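Local coordinates for protein nicotinamide riboside transporter PnuC (Neisseria mucosa ATCC 25996, PDB 4QTN) that transports nicotinamide riboside, a form of vitamin B3 and a precursor of NAD, across the inner membrane as a homotrimer, at residues Ala47-Leu52 with Leu69-Leu74; Val78-Thr81 with Glu87-Leu90; Val165-Ala170 with Ile186-Leu191. All blocks are in the same frame, centred on the assembly; numbering follows the deposited sequence.

Interaction 1: residues Ala47-Leu52 with Leu69-Leu74. With NNR (Nicotinamide riboside), chain I.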
ATOM      1  N   ALA C  47      -1.770  20.862   5.566  1.00101.98           N
ATOM      2  CA  ALA C  47      -0.971  19.654   5.402  1.00 96.77           C
ATOM      3  C   ALA C  47       0.325  19.731   6.184  1.00 95.22           C
ATOM      4  O   ALA C  47       0.557  18.925   7.067  1.00 95.01           O
ATOM      5  CB  ALA C  47      -0.701  19.385   3.946  1.00101.23           C
ATOM      6  N   VAL C  48       1.141  20.740   5.895  1.00 98.65           N
ATOM      7  CA  VAL C  48       2.412  20.943   6.615  1.00103.72           C
ATOM      8  C   VAL C  48       2.288  20.844   8.152  1.00108.69           C
ATOM      9  O   VAL C  48       3.017  20.075   8.786  1.00109.58           O
ATOM     10  CB  VAL C  48       3.100  22.261   6.212  1.00104.05           C
ATOM     11  CG1 VAL C  48       4.251  22.583   7.155  1.00102.45           C
ATOM     12  CG2 VAL C  48       3.600  22.154   4.793  1.00105.80           C
ATOM     13  N   THR C  49       1.389  21.636   8.743  1.00113.21           N
ATOM     14  CA  THR C  49       0.949  21.387  10.120  1.00109.64           C
ATOM     15  C   THR C  49      -0.061  20.286  10.024  1.00108.27           C
ATOM     16  O   THR C  49      -1.153  20.504   9.556  1.00116.71           O
ATOM     17  CB  THR C  49       0.277  22.633  10.774  1.00110.70           C
ATOM     18  OG1 THR C  49      -0.945  22.950  10.095  1.00110.74           O
ATOM     19  CG2 THR C  49       1.199  23.844  10.734  1.00115.65           C
ATOM     20  N   GLY C  50       0.320  19.086  10.401  1.00104.37           N
ATOM     21  CA  GLY C  50      -0.555  17.958  10.220  1.00101.40           C
ATOM     22  C   GLY C  50       0.251  16.783   9.830  1.00 99.09           C
ATOM     23  O   GLY C  50       0.108  15.711  10.400  1.00103.74           O
ATOM     24  N   ILE C  51       1.137  16.986   8.868  1.00100.69           N
ATOM     25  CA  ILE C  51       2.212  16.033   8.634  1.00104.35           C
ATOM     26  C   ILE C  51       3.142  16.055   9.834  1.00106.69           C
ATOM     27  O   ILE C  51       3.467  15.009  10.389  1.00110.49           O
ATOM     28  CB  ILE C  51       2.976  16.320   7.329  1.00102.28           C
ATOM     29  CG1 ILE C  51       2.215  15.733   6.145  1.00103.94           C
ATOM     30  CG2 ILE C  51       4.358  15.705   7.376  1.00105.11           C
ATOM     31  CD1 ILE C  51       2.506  16.415   4.825  1.00109.69           C
ATOM     32  N   LEU C  52       3.496  17.257  10.289  1.00108.14           N
ATOM     33  CA  LEU C  52       4.217  17.398  11.539  1.00105.92           C
ATOM     34  C   LEU C  52       3.443  16.839  12.747  1.00109.95           C
ATOM     35  O   LEU C  52       4.036  16.168  13.596  1.00103.92           O
ATOM     36  CB  LEU C  52       4.669  18.844  11.774  1.00106.00           C
ATOM     37  CG  LEU C  52       5.989  19.155  11.059  1.00106.95           C
ATOM     38  CD1 LEU C  52       5.745  20.023   9.841  1.00108.22           C
ATOM     39  CD2 LEU C  52       7.012  19.794  11.985  1.00103.97           C
ATOM     40  N   LEU C  69      -3.563  21.278  16.848  1.00116.47           N
ATOM     41  CA  LEU C  69      -4.566  22.317  17.081  1.00121.34           C
ATOM     42  C   LEU C  69      -4.793  23.175  15.839  1.00123.02           C
ATOM     43  O   LEU C  69      -5.935  23.370  15.424  1.00124.97           O
ATOM     44  CB  LEU C  69      -4.176  23.193  18.289  1.00125.42           C
ATOM     45  CG  LEU C  69      -5.240  24.106  18.931  1.00127.52           C
ATOM     46  CD1 LEU C  69      -5.323  25.452  18.219  1.00130.68           C
ATOM     47  CD2 LEU C  69      -6.598  23.423  18.971  1.00127.86           C
ATOM     48  N   ILE C  70      -3.700  23.682  15.256  1.00113.42           N
ATOM     49  CA  ILE C  70      -3.756  24.435  13.990  1.00110.78           C
ATOM     50  C   ILE C  70      -4.347  23.566  12.899  1.00105.25           C
ATOM     51  O   ILE C  70      -5.366  23.918  12.275  1.00106.95           O
ATOM     52  CB  ILE C  70      -2.347  24.878  13.529  1.00106.36           C
ATOM     53  CG1 ILE C  70      -1.775  25.930  14.478  1.00114.53           C
ATOM     54  CG2 ILE C  70      -2.395  25.412  12.108  1.00103.68           C
ATOM     55  CD1 ILE C  70      -0.264  26.043  14.422  1.00116.99           C
ATOM     56  N   SER C  71      -3.713  22.414  12.696  1.00 98.30           N
ATOM     57  CA  SER C  71      -3.976  21.573  11.566  1.00 96.01           C
ATOM     58  C   SER C  71      -5.434  21.180  11.454  1.00103.70           C
ATOM     59  O   SER C  71      -6.046  21.385  10.397  1.00108.78           O
ATOM     60  CB  SER C  71      -3.108  20.334  11.617  1.00 90.08           C
ATOM     61  OG  SER C  71      -3.549  19.394  10.651  1.00 90.57           O
ATOM     62  N   VAL C  72      -5.990  20.595  12.527  1.00108.99           N
ATOM     63  CA  VAL C  72      -7.383  20.088  12.490  1.00114.93           C
ATOM     64  C   VAL C  72      -8.422  21.196  12.264  1.00121.31           C
ATOM     65  O   VAL C  72      -9.487  20.949  11.688  1.00123.98           O
ATOM     66  CB  VAL C  72      -7.774  19.229  13.739  1.00116.70           C
ATOM     67  CG1 VAL C  72      -7.064  17.884  13.716  1.00115.33           C
ATOM     68  CG2 VAL C  72      -7.526  19.979  15.050  1.00117.64           C
ATOM     69  N   SER C  73      -8.097  22.416  12.707  1.00123.52           N
ATOM     70  CA  SER C  73      -9.014  23.553  12.594  1.00124.26           C
ATOM     71  C   SER C  73      -9.136  23.928  11.141  1.00122.42           C
ATOM     72  O   SER C  73     -10.204  23.778  10.530  1.00118.73           O
ATOM     73  CB  SER C  73      -8.490  24.744  13.398  1.00123.61           C
ATOM     74  OG  SER C  73      -8.271  24.384  14.748  1.00120.85           O
ATOM     75  N   LEU C  74      -8.023  24.379  10.576  1.00120.36           N
ATOM     76  CA  LEU C  74      -7.931  24.613   9.158  1.00122.78           C
ATOM     77  C   LEU C  74      -8.612  23.490   8.362  1.00119.68           C
ATOM     78  O   LEU C  74      -9.587  23.737   7.637  1.00116.68           O
ATOM     79  CB  LEU C  74      -6.466  24.778   8.742  1.00122.25           C
ATOM     80  CG  LEU C  74      -5.720  25.956   9.394  1.00126.91           C
ATOM     81  CD1 LEU C  74      -4.298  26.063   8.864  1.00125.27           C
ATOM     82  CD2 LEU C  74      -6.466  27.267   9.196  1.00131.06           C
TER
HETATM   83  O2R NNR I 301      -3.573  14.223  16.992  1.00105.58           O
HETATM   84  C2R NNR I 301      -3.984  13.824  15.570  1.00103.59           C
HETATM   85  C3R NNR I 301      -4.935  14.875  14.987  1.00104.16           C
HETATM   86  O3R NNR I 301      -5.617  15.473  15.996  1.00125.38           O
HETATM   87  C4R NNR I 301      -5.907  14.096  14.126  1.00105.77           C
HETATM   88  C5R NNR I 301      -5.460  14.042  12.607  1.00111.39           C
HETATM   89  O5R NNR I 301      -6.220  12.983  11.932  1.00117.91           O
HETATM   90  O4R NNR I 301      -5.940  12.898  14.639  1.00103.24           O
HETATM   91  C1R NNR I 301      -4.632  12.698  15.551  1.00 99.60           C
HETATM   92  N1  NNR I 301      -3.810  11.598  15.012  1.00 99.32           N
HETATM   93  C2  NNR I 301      -4.012  11.115  13.711  1.00 83.42           C
HETATM   94  C6  NNR I 301      -2.824  11.036  15.791  1.00 95.62           C
HETATM   95  C5  NNR I 301      -2.026   9.990  15.267  1.00 95.41           C
HETATM   96  C4  NNR I 301      -2.243   9.511  13.993  1.00 77.23           C
HETATM   97  C3  NNR I 301      -3.208  10.066  13.208  1.00 77.25           C
HETATM   98  C7  NNR I 301      -3.387   9.540  11.795  1.00 88.53           C
HETATM   99  O7  NNR I 301      -4.431   9.661  11.226  1.00 99.16           O
HETATM  100  N7  NNR I 301      -2.282   8.902  11.131  1.00102.10           N

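Interaction 2: residues Val78-Thr81 with Glu87-Leu90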
ATOM      1  N   VAL C  78     -11.520  23.603   5.486  1.00132.83           N
ATOM      2  CA  VAL C  78     -11.251  23.153   4.124  1.00131.19           C
ATOM      3  C   VAL C  78     -12.069  21.914   3.736  1.00132.65           C
ATOM      4  O   VAL C  78     -12.430  21.758   2.577  1.00138.12           O
ATOM      5  CB  VAL C  78      -9.739  22.880   3.901  1.00129.69           C
ATOM      6  CG1 VAL C  78      -9.476  22.343   2.497  1.00129.08           C
ATOM      7  CG2 VAL C  78      -8.920  24.142   4.160  1.00127.69           C
ATOM      8  N   SER C  79     -12.365  21.037   4.697  1.00137.59           N
ATOM      9  CA  SER C  79     -13.193  19.855   4.390  1.00138.29           C
ATOM     10  C   SER C  79     -14.680  20.212   4.218  1.00142.92           C
ATOM     11  O   SER C  79     -15.432  19.482   3.553  1.00143.04           O
ATOM     12  CB  SER C  79     -12.991  18.717   5.407  1.00136.35           C
ATOM     13  OG  SER C  79     -13.297  19.117   6.724  1.00136.23           O
ATOM     14  N   TYR C  80     -15.085  21.349   4.792  1.00145.25           N
ATOM     15  CA  TYR C  80     -16.422  21.895   4.565  1.00147.30           C
ATOM     16  C   TYR C  80     -16.521  22.527   3.185  1.00147.11           C
ATOM     17  O   TYR C  80     -17.464  22.252   2.433  1.00151.77           O
ATOM     18  CB  TYR C  80     -16.784  22.925   5.646  1.00156.35           C
ATOM     19  CG  TYR C  80     -17.838  23.945   5.222  1.00161.37           C
ATOM     20  CD1 TYR C  80     -19.098  23.537   4.756  1.00163.84           C
ATOM     21  CD2 TYR C  80     -17.582  25.313   5.305  1.00162.02           C
ATOM     22  CE1 TYR C  80     -20.050  24.462   4.364  1.00166.63           C
ATOM     23  CE2 TYR C  80     -18.534  26.241   4.924  1.00168.39           C
ATOM     24  CZ  TYR C  80     -19.763  25.810   4.453  1.00171.55           C
ATOM     25  OH  TYR C  80     -20.704  26.729   4.069  1.00184.59           O
ATOM     26  N   THR C  81     -15.551  23.380   2.858  1.00143.80           N
ATOM     27  CA  THR C  81     -15.535  24.068   1.566  1.00142.42           C
ATOM     28  C   THR C  81     -15.490  23.065   0.411  1.00136.71           C
ATOM     29  O   THR C  81     -15.533  23.444  -0.759  1.00141.77           O
ATOM     30  CB  THR C  81     -14.357  25.082   1.445  1.00146.09           C
ATOM     31  OG1 THR C  81     -13.124  24.390   1.174  1.00138.57           O
ATOM     32  CG2 THR C  81     -14.219  25.940   2.726  1.00148.84           C
ATOM     33  N   GLU C  87     -15.905  14.787   7.749  1.00152.62           N
ATOM     34  CA  GLU C  87     -14.608  15.234   8.245  1.00151.10           C
ATOM     35  C   GLU C  87     -14.698  16.562   8.975  1.00151.32           C
ATOM     36  O   GLU C  87     -13.904  16.833   9.860  1.00156.67           O
ATOM     37  CB  GLU C  87     -13.574  15.301   7.113  1.00145.46           C
ATOM     38  CG  GLU C  87     -13.398  13.981   6.363  1.00151.63           C
ATOM     39  CD  GLU C  87     -12.667  12.923   7.182  1.00164.42           C
ATOM     40  OE1 GLU C  87     -11.499  13.164   7.544  1.00172.96           O
ATOM     41  OE2 GLU C  87     -13.255  11.840   7.449  1.00166.87           O
HETATM   42  N   MSE C  88     -15.703  17.363   8.645  1.00166.96           N
HETATM   43  CA  MSE C  88     -15.782  18.730   9.168  1.00172.10           C
HETATM   44  C   MSE C  88     -16.290  18.801  10.601  1.00167.37           C
HETATM   45  O   MSE C  88     -15.761  19.572  11.408  1.00165.74           O
HETATM   46  CB  MSE C  88     -16.549  19.644   8.203  1.00185.35           C
HETATM   47  CG  MSE C  88     -18.063  19.567   8.361  1.00194.31           C
HETATM   48 SE   MSE C  88     -18.793  21.395   8.409  1.00204.81          SE
HETATM   49  CE  MSE C  88     -17.895  22.050  10.046  1.00188.61           C
HETATM   50  N   MSE C  89     -17.309  17.999  10.925  1.00163.80           N
HETATM   51  CA  MSE C  89     -17.859  17.972  12.288  1.00159.72           C
HETATM   52  C   MSE C  89     -16.915  17.239  13.205  1.00149.38           C
HETATM   53  O   MSE C  89     -16.803  17.568  14.392  1.00144.52           O
HETATM   54  CB  MSE C  89     -19.264  17.357  12.330  1.00169.71           C
HETATM   55  CG  MSE C  89     -19.357  16.033  11.574  1.00180.94           C
HETATM   56 SE   MSE C  89     -21.143  15.222  11.821  1.00208.37          SE
HETATM   57  CE  MSE C  89     -21.919  15.633  10.050  1.00210.16           C
ATOM     58  N   LEU C  90     -16.200  16.256  12.649  1.00143.98           N
ATOM     59  CA  LEU C  90     -15.242  15.443  13.416  1.00133.44           C
ATOM     60  C   LEU C  90     -14.076  16.281  13.947  1.00131.69           C
ATOM     61  O   LEU C  90     -13.811  16.279  15.150  1.00132.49           O
ATOM     62  CB  LEU C  90     -14.712  14.284  12.564  1.00126.92           C
ATOM     63  CG  LEU C  90     -14.157  13.011  13.227  1.00120.26           C
ATOM     64  CD1 LEU C  90     -13.121  12.375  12.315  1.00118.15           C
ATOM     65  CD2 LEU C  90     -13.562  13.256  14.604  1.00112.88           C
TER

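Interaction 3: residues Val165-Ala170 with Ile186-Leu191. With NNR (Nicotinamide riboside), chain I.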
ATOM      1  N   VAL C 165     -16.651   7.015  13.322  1.00119.05           N
ATOM      2  CA  VAL C 165     -16.535   6.187  14.545  1.00113.60           C
ATOM      3  C   VAL C 165     -15.066   5.803  14.759  1.00107.84           C
ATOM      4  O   VAL C 165     -14.471   6.108  15.804  1.00104.63           O
ATOM      5  CB  VAL C 165     -17.405   4.893  14.457  1.00114.18           C
ATOM      6  CG1 VAL C 165     -16.924   3.834  15.449  1.00109.49           C
ATOM      7  CG2 VAL C 165     -18.874   5.211  14.685  1.00118.66           C
ATOM      8  N   VAL C 166     -14.483   5.175  13.737  1.00103.88           N
ATOM      9  CA  VAL C 166     -13.122   4.664  13.796  1.00 99.90           C
ATOM     10  C   VAL C 166     -12.162   5.765  14.214  1.00 98.48           C
ATOM     11  O   VAL C 166     -11.341   5.564  15.103  1.00100.49           O
ATOM     12  CB  VAL C 166     -12.695   4.021  12.442  1.00105.76           C
ATOM     13  CG1 VAL C 166     -11.213   3.712  12.416  1.00101.45           C
ATOM     14  CG2 VAL C 166     -13.496   2.753  12.173  1.00107.17           C
ATOM     15  N   SER C 167     -12.322   6.952  13.635  1.00104.18           N
ATOM     16  CA  SER C 167     -11.468   8.096  13.995  1.00112.41           C
ATOM     17  C   SER C 167     -11.573   8.554  15.459  1.00114.10           C
ATOM     18  O   SER C 167     -10.572   8.986  16.041  1.00107.21           O
ATOM     19  CB  SER C 167     -11.691   9.273  13.055  1.00118.99           C
ATOM     20  OG  SER C 167     -10.636   9.363  12.110  1.00126.93           O
ATOM     21  N   ILE C 168     -12.780   8.477  16.043  1.00116.69           N
ATOM     22  CA  ILE C 168     -12.972   8.849  17.459  1.00109.43           C
ATOM     23  C   ILE C 168     -12.285   7.846  18.366  1.00105.71           C
ATOM     24  O   ILE C 168     -11.470   8.230  19.190  1.00107.64           O
ATOM     25  CB  ILE C 168     -14.461   8.987  17.854  1.00111.63           C
ATOM     26  CG1 ILE C 168     -15.184   9.930  16.892  1.00115.22           C
ATOM     27  CG2 ILE C 168     -14.593   9.495  19.294  1.00108.67           C
ATOM     28  CD1 ILE C 168     -16.681   9.711  16.830  1.00120.79           C
ATOM     29  N   VAL C 169     -12.597   6.559  18.179  1.00102.30           N
ATOM     30  CA  VAL C 169     -11.942   5.458  18.913  1.00103.23           C
ATOM     31  C   VAL C 169     -10.403   5.537  18.867  1.00108.63           C
ATOM     32  O   VAL C 169      -9.732   5.478  19.921  1.00113.03           O
ATOM     33  CB  VAL C 169     -12.443   4.080  18.417  1.00 98.74           C
ATOM     34  CG1 VAL C 169     -11.401   2.979  18.641  1.00 90.50           C
ATOM     35  CG2 VAL C 169     -13.754   3.739  19.097  1.00 98.83           C
ATOM     36  N   ALA C 170      -9.854   5.677  17.656  1.00105.61           N
ATOM     37  CA  ALA C 170      -8.423   5.925  17.470  1.00 99.33           C
ATOM     38  C   ALA C 170      -7.922   7.096  18.325  1.00 98.23           C
ATOM     39  O   ALA C 170      -6.930   6.962  19.053  1.00 95.23           O
ATOM     40  CB  ALA C 170      -8.123   6.175  16.011  1.00101.97           C
ATOM     41  N   ILE C 186      -4.431   3.114  10.704  1.00 79.71           N
ATOM     42  CA  ILE C 186      -4.238   2.569   9.349  1.00 84.61           C
ATOM     43  C   ILE C 186      -5.568   2.429   8.591  1.00 86.35           C
ATOM     44  O   ILE C 186      -5.649   2.722   7.403  1.00 92.64           O
ATOM     45  CB  ILE C 186      -3.387   1.267   9.317  1.00 82.82           C
ATOM     46  CG1 ILE C 186      -1.916   1.618   9.449  1.00 80.55           C
ATOM     47  CG2 ILE C 186      -3.533   0.564   7.975  1.00 84.59           C
ATOM     48  CD1 ILE C 186      -1.140   0.700  10.339  1.00 76.91           C
ATOM     49  N   VAL C 187      -6.620   2.068   9.299  1.00 86.68           N
ATOM     50  CA  VAL C 187      -7.942   2.026   8.702  1.00 86.59           C
ATOM     51  C   VAL C 187      -8.538   3.431   8.441  1.00 88.31           C
ATOM     52  O   VAL C 187      -9.102   3.663   7.382  1.00 89.52           O
ATOM     53  CB  VAL C 187      -8.885   1.157   9.529  1.00 88.99           C
ATOM     54  CG1 VAL C 187     -10.001   0.584   8.671  1.00 89.23           C
ATOM     55  CG2 VAL C 187      -8.089   0.031  10.146  1.00 94.33           C
ATOM     56  N   VAL C 188      -8.383   4.377   9.372  1.00 87.44           N
ATOM     57  CA  VAL C 188      -8.874   5.741   9.086  1.00 92.04           C
ATOM     58  C   VAL C 188      -8.130   6.404   7.959  1.00 91.93           C
ATOM     59  O   VAL C 188      -8.673   7.269   7.305  1.00100.54           O
ATOM     60  CB  VAL C 188      -8.926   6.705  10.309  1.00 93.19           C
ATOM     61  CG1 VAL C 188      -8.976   5.945  11.618  1.00 92.34           C
ATOM     62  CG2 VAL C 188      -7.775   7.704  10.266  1.00 89.36           C
ATOM     63  N   ASN C 189      -6.897   5.994   7.704  1.00 93.25           N
ATOM     64  CA  ASN C 189      -6.142   6.622   6.605  1.00100.18           C
ATOM     65  C   ASN C 189      -6.473   6.066   5.200  1.00100.50           C
ATOM     66  O   ASN C 189      -6.703   6.834   4.269  1.00103.61           O
ATOM     67  CB  ASN C 189      -4.622   6.682   6.895  1.00 99.62           C
ATOM     68  CG  ASN C 189      -4.278   7.639   8.057  1.00 98.03           C
ATOM     69  OD1 ASN C 189      -3.205   7.530   8.676  1.00 89.19           O
ATOM     70  ND2 ASN C 189      -5.209   8.554   8.378  1.00 91.99           N
ATOM     71  N   ILE C 190      -6.576   4.744   5.073  1.00 93.82           N
ATOM     72  CA  ILE C 190      -7.094   4.158   3.841  1.00 91.25           C
ATOM     73  C   ILE C 190      -8.529   4.619   3.551  1.00 97.20           C
ATOM     74  O   ILE C 190      -8.937   4.680   2.411  1.00102.75           O
ATOM     75  CB  ILE C 190      -7.065   2.637   3.883  1.00 89.05           C
ATOM     76  CG1 ILE C 190      -5.628   2.132   3.918  1.00 84.50           C
ATOM     77  CG2 ILE C 190      -7.803   2.062   2.690  1.00 87.04           C
ATOM     78  CD1 ILE C 190      -5.510   0.628   4.096  1.00 86.38           C
ATOM     79  N   LEU C 191      -9.283   4.965   4.583  1.00 99.89           N
ATOM     80  CA  LEU C 191     -10.657   5.442   4.362  1.00102.03           C
ATOM     81  C   LEU C 191     -10.733   6.885   3.887  1.00103.52           C
ATOM     82  O   LEU C 191     -11.330   7.160   2.854  1.00104.90           O
ATOM     83  CB  LEU C 191     -11.540   5.198   5.580  1.00100.81           C
ATOM     84  CG  LEU C 191     -11.794   3.703   5.769  1.00 96.73           C
ATOM     85  CD1 LEU C 191     -12.783   3.441   6.885  1.00 91.16           C
ATOM     86  CD2 LEU C 191     -12.254   3.070   4.459  1.00 97.92           C
TER
HETATM   87  O2R NNR I 301      -3.573  14.223  16.992  1.00105.58           O
HETATM   88  C2R NNR I 301      -3.984  13.824  15.570  1.00103.59           C
HETATM   89  C3R NNR I 301      -4.935  14.875  14.987  1.00104.16           C
HETATM   90  O3R NNR I 301      -5.617  15.473  15.996  1.00125.38           O
HETATM   91  C4R NNR I 301      -5.907  14.096  14.126  1.00105.77           C
HETATM   92  C5R NNR I 301      -5.460  14.042  12.607  1.00111.39           C
HETATM   93  O5R NNR I 301      -6.220  12.983  11.932  1.00117.91           O
HETATM   94  O4R NNR I 301      -5.940  12.898  14.639  1.00103.24           O
HETATM   95  C1R NNR I 301      -4.632  12.698  15.551  1.00 99.60           C
HETATM   96  N1  NNR I 301      -3.810  11.598  15.012  1.00 99.32           N
HETATM   97  C2  NNR I 301      -4.012  11.115  13.711  1.00 83.42           C
HETATM   98  C6  NNR I 301      -2.824  11.036  15.791  1.00 95.62           C
HETATM   99  C5  NNR I 301      -2.026   9.990  15.267  1.00 95.41           C
HETATM  100  C4  NNR I 301      -2.243   9.511  13.993  1.00 77.23           C
HETATM  101  C3  NNR I 301      -3.208  10.066  13.208  1.00 77.25           C
HETATM  102  C7  NNR I 301      -3.387   9.540  11.795  1.00 88.53           C
HETATM  103  O7  NNR I 301      -4.431   9.661  11.226  1.00 99.16           O
HETATM  104  N7  NNR I 301      -2.282   8.902  11.131  1.00102.10           N

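Interaction 1: residues Ala47-Leu52 with Leu69-Leu74
Thr49, which gives the most surface to this contact, meets the flank of the facing helix at Ile70 and Ser71. Its OG1 lies 3.5 Å from Ile70 CG2, and the Thr49 and Ile70 side chains cross at about a right angle. With chi1 at 65°, OG1 sits between the backbone N and the carbonyl carbon, from where it is hydrogen-bonded to Val45 O; the threonine can thus face a lipophilic neighbour with its polar atom satisfied within its own helix. Two consecutive transmembrane helices, 41-59 and 64-80, form a helical hairpin; the axes of segments 47-52 and 69-74 approach to 8.0 Å, at 132°. Small residues suit so close a crossing. Ser71 directs its hydroxyl at the backbone of Thr49 and Gly50, its OG lying 3.3 Å from Gly50 CA; a bond from OG to Thr49 O is weak and doubtful, that oxygen's place being less sure, and Ala46 O is a weak alternative. Gly50 has positive phi (142°), at which a side chain would crowd the preceding carbonyl, and its O is hydrogen-bonded to OH of the riboside-binding Tyr217. Elsewhere on helix 64-80, Val72 CG1 stands 3.6 Å from nicotinamide riboside O3R.

Interaction 2: residues Val78-Thr81 with Glu87-Leu90
Glu87 meets Ser79 through the aliphatic root of its side chain, Glu87 CB lying 3.8 Å from Ser79 OG. Beyond that point the chain bends at chi2 (-72°) and carries the carboxylate away from the contact: OE1 is hydrogen-bonded to Tyr75 OH and OE2 weakly to Thr163 OG1, so a buried acid has polar company at both oxygens. The carboxylate end, held to helix 64-80, thus bridges toward helix 158-175, though only by that weak bond, with the bound nicotinamide riboside about 7 Å from the Glu87 side chain.

Met88, modelled as selenomethionine, contributes the largest share of the buried surface. Its CA is 3.5 Å from Ser79 OG, and these two residues mark the nearest approach of the backbones, with their CA atoms 5.5 Å apart. A serine suits this place because it is small and because its hydroxyl has Tyr75 O and Ala76 O of the preceding turn as acceptors, its one proton serving one or the other, or shared. The two segments flank a short connection between consecutive transmembrane helices, 64-80 and 85-107, and so form the closed end of a helical hairpin. From Met88 CA the chain bends at chi2 and chi3 and runs alongside Tyr80, pointing the same way. Met88 SE rests 3.7 Å from Tyr80 CB and 5.0 Å from the centroid of the Tyr80 ring, 49° off its normal: an oblique Met-aromatic contact with a rather exposed tyrosine. Selenium here stands in for the sulfur of the natural methionine, whose flexible chain suits such a contact.

Leu90, further round the helix, packs on Val164 of helix 158-175.

Interaction 3: residues Val165-Ala170 with Ile186-Leu191
Apolar packing centres on Val188, whose side chain points at the opposing helix. Its CG1 meets Val166 CG1, the two branched side chains crossing obliquely, and Ala170 CB reaches the same methyl more distantly, at 4.5 Å. Val166 presents CG1 because chi1 (170°) sets that methyl anti to the backbone N. The contact joins two antiparallel transmembrane helices, 158-175 and 181-198; the axes of segments 165-170 and 186-191 come within 9.3 Å, at 145°. Short valine and alanine side chains let the helices approach and give an apolar interface. Val166 also packs on Ile29 of a second subunit, and Ile190 on Val215 of that second subunit, so this helical hairpin borders the trimer interface.

One polar atom lies within the packing. Ser167 OG sits 3.6 Å from Val188 CB and is hydrogen-bonded to Tyr95 OH, which lets a hydroxyl be buried beside valine methyls.

Hydrogen bonding to the substrate comes from Asn189, which follows Val188. It faces the carboxamide of nicotinamide riboside amide to amide: its OD1 accepts from N7 of the ligand at 3.0 Å (158° at the hydrogen), and its ND2 donates to O7 of the ligand at 3.2 Å. Val188 CG2 adds an apolar neighbour to that O7. Because one asparagine matches both a donor and an acceptor, the pairing fixes the rotation of the carboxamide and would probably suit an amide better than a carboxylate.

In the fold
All three contacts join helices that follow one another in the chain, and they come in series. Interactions 1 and 2 share helix 64-80, which pairs with helix 41-59 in the first and, at its C-terminal end, with the start of helix 85-107 in the second; their centres are 13 Å apart. Interaction 3, between helices 158-175 and 181-198, lies about 17 Å from interaction 1, centre to centre, on the opposite side of the chain's centre. Both of these touch nicotinamide riboside, one at its ribose and the other at its carboxamide, so the two hairpins border the pocket from different sides. Interaction 2 meets interaction 3 directly, where Leu90 CD1 packs 3.5 Å from Ser167 CB.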